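Local coordinates for protein putative aminotransferase (Actinomadura melliaura, PDB 4ZWV) that probably transfers an amino group to a sugar with the help of pyridoxal 5'-phosphate, on the path to the aminopentose of the indolocarbazole AT2433, at residues A[73-78]-A[120-125]; A[261-266]-A[352-357]. All coordinates share one frame; numbering follows the deposited sequence. Where two conformers were deposited one is given.

Interaction 1 of 2, residues A[73-78]-A[120-125]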
loop_
_atom_site.group_PDB
_atom_site.type_symbol
_atom_site.label_atom_id
_atom_site.label_comp_id
_atom_site.label_asym_id
_atom_site.label_seq_id
_atom_site.Cartn_x
_atom_site.Cartn_y
_atom_site.Cartn_z
ATOM N N GLU A 73 4.595 -9.704 -24.442
ATOM C CA GLU A 73 3.670 -10.559 -25.182
ATOM C C GLU A 73 3.232 -11.785 -24.373
ATOM O O GLU A 73 2.263 -12.449 -24.725
ATOM C CB GLU A 73 4.264 -10.989 -26.529
ATOM C CG GLU A 73 5.574 -11.741 -26.439
ATOM C CD GLU A 73 6.795 -10.832 -26.529
ATOM O OE1 GLU A 73 7.882 -11.353 -26.856
ATOM O OE2 GLU A 73 6.682 -9.608 -26.267
ATOM N N ARG A 74 3.968 -12.115 -23.316
ATOM C CA ARG A 74 3.468 -13.111 -22.371
ATOM C C ARG A 74 2.635 -12.358 -21.343
ATOM O O ARG A 74 3.132 -11.939 -20.308
ATOM C CB ARG A 74 4.607 -13.912 -21.737
ATOM C CG ARG A 74 5.082 -15.035 -22.676
ATOM C CD ARG A 74 6.360 -15.695 -22.198
ATOM N NE ARG A 74 6.231 -16.171 -20.829
ATOM C CZ ARG A 74 7.260 -16.363 -20.010
ATOM N NH1 ARG A 74 8.500 -16.120 -20.434
ATOM N NH2 ARG A 74 7.056 -16.802 -18.773
ATOM N N ASP A 75 1.369 -12.136 -21.685
ATOM C CA ASP A 75 0.520 -11.217 -20.938
ATOM C C ASP A 75 -0.499 -11.909 -20.046
ATOM O O ASP A 75 -1.288 -11.245 -19.380
ATOM C CB ASP A 75 -0.216 -10.278 -21.906
ATOM C CG ASP A 75 -1.193 -11.008 -22.822
ATOM O OD1 ASP A 75 -1.031 -12.220 -23.057
ATOM O OD2 ASP A 75 -2.127 -10.356 -23.343
ATOM N N GLU A 76 -0.439 -13.231 -20.009
ATOM C CA GLU A 76 -1.443 -14.023 -19.326
ATOM C C GLU A 76 -0.978 -14.503 -17.955
ATOM O O GLU A 76 0.093 -15.093 -17.823
ATOM C CB GLU A 76 -1.809 -15.212 -20.212
ATOM C CG GLU A 76 -2.652 -16.282 -19.578
ATOM C CD GLU A 76 -2.870 -17.436 -20.537
ATOM O OE1 GLU A 76 -3.982 -17.540 -21.100
ATOM O OE2 GLU A 76 -1.923 -18.226 -20.752
ATOM N N VAL A 77 -1.793 -14.268 -16.933
ATOM C CA VAL A 77 -1.547 -14.892 -15.637
ATOM C C VAL A 77 -2.716 -15.819 -15.366
ATOM O O VAL A 77 -3.870 -15.405 -15.446
ATOM C CB VAL A 77 -1.420 -13.872 -14.499
ATOM C CG1 VAL A 77 -1.172 -14.598 -13.170
ATOM C CG2 VAL A 77 -0.283 -12.896 -14.796
ATOM N N LEU A 78 -2.412 -17.077 -15.063
ATOM C CA LEU A 78 -3.437 -18.077 -14.774
ATOM C C LEU A 78 -3.780 -18.037 -13.291
ATOM O O LEU A 78 -2.898 -18.052 -12.444
ATOM C CB LEU A 78 -2.944 -19.461 -15.189
ATOM C CG LEU A 78 -2.773 -19.623 -16.693
ATOM C CD1 LEU A 78 -1.851 -20.789 -17.074
ATOM C CD2 LEU A 78 -4.134 -19.847 -17.285
ATOM N N SER A 120 -0.125 -21.674 -22.057
ATOM C CA SER A 120 -0.042 -21.346 -23.475
ATOM C C SER A 120 1.223 -20.534 -23.735
ATOM O O SER A 120 1.910 -20.147 -22.783
ATOM C CB SER A 120 -1.285 -20.559 -23.915
ATOM O OG SER A 120 -1.205 -19.216 -23.491
ATOM N N PRO A 121 1.531 -20.263 -25.019
ATOM C CA PRO A 121 2.673 -19.385 -25.296
ATOM C C PRO A 121 2.545 -17.997 -24.669
ATOM O O PRO A 121 3.556 -17.316 -24.540
ATOM C CB PRO A 121 2.674 -19.299 -26.825
ATOM C CG PRO A 121 2.086 -20.599 -27.266
ATOM C CD PRO A 121 1.025 -20.902 -26.250
ATOM N N ALA A 122 1.341 -17.598 -24.256
ATOM C CA ALA A 122 1.155 -16.296 -23.618
ATOM C C ALA A 122 1.289 -16.313 -22.097
ATOM O O ALA A 122 1.232 -15.263 -21.462
ATOM C CB ALA A 122 -0.215 -15.719 -23.993
ATOM N N THR A 123 1.470 -17.491 -21.507
ATOM C CA THR A 123 1.482 -17.601 -20.053
ATOM C C THR A 123 2.714 -16.976 -19.428
ATOM O O THR A 123 3.853 -17.378 -19.692
ATOM C CB THR A 123 1.401 -19.056 -19.596
ATOM O OG1 THR A 123 0.214 -19.644 -20.126
ATOM C CG2 THR A 123 1.349 -19.123 -18.084
ATOM N N ARG A 124 2.468 -15.974 -18.599
ATOM C CA ARG A 124 3.518 -15.285 -17.898
ATOM C C ARG A 124 3.822 -15.909 -16.533
ATOM O O ARG A 124 4.979 -16.095 -16.138
ATOM C CB ARG A 124 3.063 -13.830 -17.723
ATOM C CG ARG A 124 3.959 -12.958 -16.938
ATOM C CD ARG A 124 3.445 -11.514 -16.945
ATOM N NE ARG A 124 4.557 -10.637 -16.625
ATOM C CZ ARG A 124 5.430 -10.197 -17.517
ATOM N NH1 ARG A 124 6.433 -9.431 -17.131
ATOM N NH2 ARG A 124 5.298 -10.522 -18.803
ATOM N N ALA A 125 2.760 -16.286 -15.837
ATOM C CA ALA A 125 2.861 -16.754 -14.461
ATOM C C ALA A 125 1.578 -17.439 -14.063
ATOM O O ALA A 125 0.559 -17.332 -14.754
ATOM C CB ALA A 125 3.153 -15.596 -13.498
#
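Arg74 lays its side chain over the turn and strand start opposite, CG 3.3 Å from the carbonyl O of Pro121. The chain bends at chi3 (54°), which brings NE to 2.9 Å from Thr123 O; that oxygen lies close to the guanidinium plane, although NE stands above the Thr123 carbonyl plane. Arg124 reaches the other way: CG is anti to the backbone N (chi1 176°) and the chain runs extended to NE, so that NH2 donates to Arg74 O at 3.0 Å, the acceptor lying in the guanidinium plane. Its NH1 bonds Ala70 O.

The backbones pair as neighbouring parallel strands, 76-79 and 123-129, of the large mixed sheet of this putative aminotransferase of the DegT/DnrJ/EryC1 family. Glu76 bridges Thr123 and Val77 bridges Ala125, a register shift of one that marks a beta bulge at Arg124, whose N bonds Glu76 O at 2.6 Å.

On the face with Thr123, the extended Glu76 chain, in one of its two conformers, ends with OE2 accepting from two hydroxyls, Thr123 OG1 at 2.6 Å, nearly in line with the C-O bond, and Ser120 OG at 3.0 Å, from the syn side but well out of the carboxylate plane. Ser120 OG also takes the N-H of Ala122, an ST turn, while Glu76 OE1 bonds Thr99. Leu78 CD1 meets Thr123 CG2 at 3.7 Å, the side chains crossing at about a right angle.

Interaction 2 of 2, residues A[261-266]-A[352-357]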
loop_
_atom_site.group_PDB
_atom_site.type_symbol
_atom_site.label_atom_id
_atom_site.label_comp_id
_atom_site.label_asym_id
_atom_site.label_seq_id
_atom_site.Cartn_x
_atom_site.Cartn_y
_atom_site.Cartn_z
ATOM N N ARG A 261 -3.123 -24.527 16.633
ATOM C CA ARG A 261 -3.455 -25.833 17.184
ATOM C C ARG A 261 -4.968 -25.935 17.406
ATOM O O ARG A 261 -5.571 -26.953 17.106
ATOM C CB ARG A 261 -2.690 -26.073 18.484
ATOM C CG ARG A 261 -2.858 -27.477 19.047
ATOM C CD ARG A 261 -2.306 -27.569 20.457
ATOM N NE ARG A 261 -3.152 -26.832 21.391
ATOM C CZ ARG A 261 -4.302 -27.291 21.873
ATOM N NH1 ARG A 261 -4.739 -28.493 21.519
ATOM N NH2 ARG A 261 -5.017 -26.553 22.710
ATOM N N LEU A 262 -5.587 -24.855 17.880
ATOM C CA LEU A 262 -7.028 -24.859 18.115
ATOM C C LEU A 262 -7.825 -24.886 16.805
ATOM O O LEU A 262 -8.819 -25.614 16.707
ATOM C CB LEU A 262 -7.438 -23.651 18.960
ATOM C CG LEU A 262 -6.917 -23.664 20.398
ATOM C CD1 LEU A 262 -7.215 -22.349 21.090
ATOM C CD2 LEU A 262 -7.528 -24.822 21.181
ATOM N N HIS A 263 -7.401 -24.107 15.804
ATOM C CA HIS A 263 -8.020 -24.199 14.474
ATOM C C HIS A 263 -8.052 -25.653 14.012
ATOM O O HIS A 263 -9.080 -26.164 13.562
ATOM C CB HIS A 263 -7.259 -23.375 13.423
ATOM C CG HIS A 263 -7.592 -21.910 13.409
ATOM N ND1 HIS A 263 -8.289 -21.321 12.375
ATOM C CD2 HIS A 263 -7.289 -20.912 14.276
ATOM C CE1 HIS A 263 -8.411 -20.026 12.610
ATOM N NE2 HIS A 263 -7.812 -19.751 13.755
ATOM N N ARG A 264 -6.907 -26.313 14.130
ATOM C CA ARG A 264 -6.775 -27.685 13.654
ATOM C C ARG A 264 -7.578 -28.672 14.493
ATOM O O ARG A 264 -8.198 -29.585 13.954
ATOM C CB ARG A 264 -5.295 -28.070 13.612
ATOM C CG ARG A 264 -4.565 -27.362 12.475
ATOM C CD ARG A 264 -3.052 -27.386 12.617
ATOM N NE ARG A 264 -2.436 -26.773 11.442
ATOM C CZ ARG A 264 -1.180 -26.341 11.382
ATOM N NH1 ARG A 264 -0.384 -26.444 12.436
ATOM N NH2 ARG A 264 -0.722 -25.792 10.260
ATOM N N GLU A 265 -7.593 -28.471 15.807
ATOM C CA GLU A 265 -8.383 -29.317 16.698
ATOM C C GLU A 265 -9.880 -29.194 16.404
ATOM O O GLU A 265 -10.600 -30.191 16.374
ATOM C CB GLU A 265 -8.088 -28.956 18.154
ATOM C CG GLU A 265 -8.943 -29.687 19.174
ATOM C CD GLU A 265 -8.753 -29.157 20.589
ATOM O OE1 GLU A 265 -7.595 -29.094 21.056
ATOM O OE2 GLU A 265 -9.761 -28.798 21.232
ATOM N N ASN A 266 -10.342 -27.970 16.159
ATOM C CA ASN A 266 -11.753 -27.752 15.847
ATOM C C ASN A 266 -12.144 -28.384 14.510
ATOM O O ASN A 266 -13.227 -28.959 14.380
ATOM C CB ASN A 266 -12.068 -26.255 15.837
ATOM C CG ASN A 266 -11.981 -25.641 17.215
ATOM O OD1 ASN A 266 -12.124 -26.336 18.229
ATOM N ND2 ASN A 266 -11.739 -24.340 17.269
ATOM N N VAL A 352 -14.271 -21.909 12.660
ATOM C CA VAL A 352 -13.454 -23.020 13.130
ATOM C C VAL A 352 -12.274 -22.533 13.984
ATOM O O VAL A 352 -11.485 -23.321 14.489
ATOM C CB VAL A 352 -12.953 -23.859 11.922
ATOM C CG1 VAL A 352 -11.816 -23.146 11.206
ATOM C CG2 VAL A 352 -12.530 -25.263 12.353
ATOM N N GLY A 353 -12.166 -21.222 14.166
ATOM C CA GLY A 353 -10.989 -20.656 14.809
ATOM C C GLY A 353 -10.838 -20.794 16.317
ATOM O O GLY A 353 -11.674 -21.401 17.001
ATOM N N TRP A 354 -9.754 -20.208 16.835
ATOM C CA TRP A 354 -9.357 -20.339 18.244
ATOM C C TRP A 354 -10.378 -19.789 19.238
ATOM O O TRP A 354 -10.343 -20.134 20.417
ATOM C CB TRP A 354 -8.016 -19.629 18.475
ATOM C CG TRP A 354 -8.058 -18.197 18.024
ATOM C CD1 TRP A 354 -7.680 -17.717 16.807
ATOM C CD2 TRP A 354 -8.539 -17.066 18.771
ATOM N NE1 TRP A 354 -7.883 -16.353 16.750
ATOM C CE2 TRP A 354 -8.414 -15.934 17.941
ATOM C CE3 TRP A 354 -9.062 -16.904 20.062
ATOM C CZ2 TRP A 354 -8.785 -14.660 18.357
ATOM C CZ3 TRP A 354 -9.435 -15.633 20.469
ATOM C CH2 TRP A 354 -9.291 -14.533 19.619
ATOM N N TRP A 355 -11.272 -18.928 18.765
ATOM C CA TRP A 355 -12.249 -18.263 19.627
ATOM C C TRP A 355 -13.444 -19.155 19.937
ATOM O O TRP A 355 -14.301 -18.804 20.745
ATOM C CB TRP A 355 -12.729 -16.963 18.974
ATOM C CG TRP A 355 -13.320 -17.182 17.618
ATOM C CD1 TRP A 355 -14.631 -17.427 17.325
ATOM C CD2 TRP A 355 -12.618 -17.196 16.367
ATOM N NE1 TRP A 355 -14.791 -17.587 15.964
ATOM C CE2 TRP A 355 -13.571 -17.451 15.357
ATOM C CE3 TRP A 355 -11.279 -17.012 16.002
ATOM C CZ2 TRP A 355 -13.230 -17.519 14.006
ATOM C CZ3 TRP A 355 -10.942 -17.080 14.660
ATOM C CH2 TRP A 355 -11.912 -17.338 13.679
ATOM N N LEU A 356 -13.504 -20.303 19.276
ATOM C CA LEU A 356 -14.555 -21.274 19.530
ATOM C C LEU A 356 -14.369 -22.032 20.845
ATOM O O LEU A 356 -13.416 -22.798 20.993
ATOM C CB LEU A 356 -14.612 -22.275 18.382
ATOM C CG LEU A 356 -15.278 -21.906 17.070
ATOM C CD1 LEU A 356 -15.267 -23.121 16.163
ATOM C CD2 LEU A 356 -16.688 -21.483 17.340
ATOM N N THR A 357 -15.281 -21.841 21.793
ATOM C CA THR A 357 -15.272 -22.657 23.003
ATOM C C THR A 357 -15.760 -24.054 22.662
ATOM O O THR A 357 -16.312 -24.273 21.590
ATOM C CB THR A 357 -16.166 -22.082 24.102
ATOM O OG1 THR A 357 -17.532 -22.104 23.663
ATOM C CG2 THR A 357 -15.745 -20.664 24.445
HETATM O O HOH W 1 -11.126 -23.047 20.062
HETATM O O HOH W 2 -13.078 -25.605 20.872
#
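The long helix 243-273 packs here against the type I turn Gly353 to Leu356, in the connection between strand 347-350 and helix 358-369. His263 is central. Its CG is anti to the carbonyl carbon (chi1 -82°), and the imidazole is laid flat against the turn: Gly353 CA sits 3.5 Å from the ring centroid and only 12° off the normal, a CH-pi contact over the face. The same CA also lies over a face of the Trp355 ring, toward its rim, in the corner formed by the two rings; a CB on it would run into Trp355 CZ3. Trp354 meets the imidazole rim to rim, with NE2 of His263 3.7 Å from its CD1. The ring's rotation is fixed by a hydrogen bond from ND1 to Phe293 O, and the His191 ring meets it with planes at about 50°. Without the imidazole, as with an alanine here, Gly353 CA would probably lose its imidazole cover and Phe293 O this donor.

One helical turn on, Asn266 ND2 donates to Val352 O at 3.0 Å; the oxygen lies in the amide plane, whereas the nitrogen stands above the carbonyl plane. Asn266 OD1 accepts a hydrogen bond from Arg361, and two waters lie between this amide and Leu356 O, though their proton assignments are uncertain. Leu262 CD1 packs on Trp354 CB at 3.9 Å. The side chain of His263 is about 9 Å from that of His164, which binds pyridoxal 5'-phosphate. The whole is an aromatic cluster of His263, Trp354 and Trp355 where the helix meets a type I turn.

How the interactions relate
Interactions 1 and 2 lie on opposite sides of the chain's centre, with centres 40 Å apart and nearest atoms about 24 Å apart, and share no helix or strand. Interaction 1 joins two strands of the large mixed sheet near their N-terminal ends and is partly buried, away from the annotated sites. Interaction 2 is mostly buried, with Leu262 and the two tryptophans partly exposed, joins a helix to a turn, and comes closer to the cofactor-binding residues. Their chemistry follows this placing: 73-78 with 120-125 relies on backbone pairing reinforced by arginine and carboxylate hydrogen bonds, whereas 261-266 with 352-357 relies on ring packing, with one direct hydrogen bond and nearby waters.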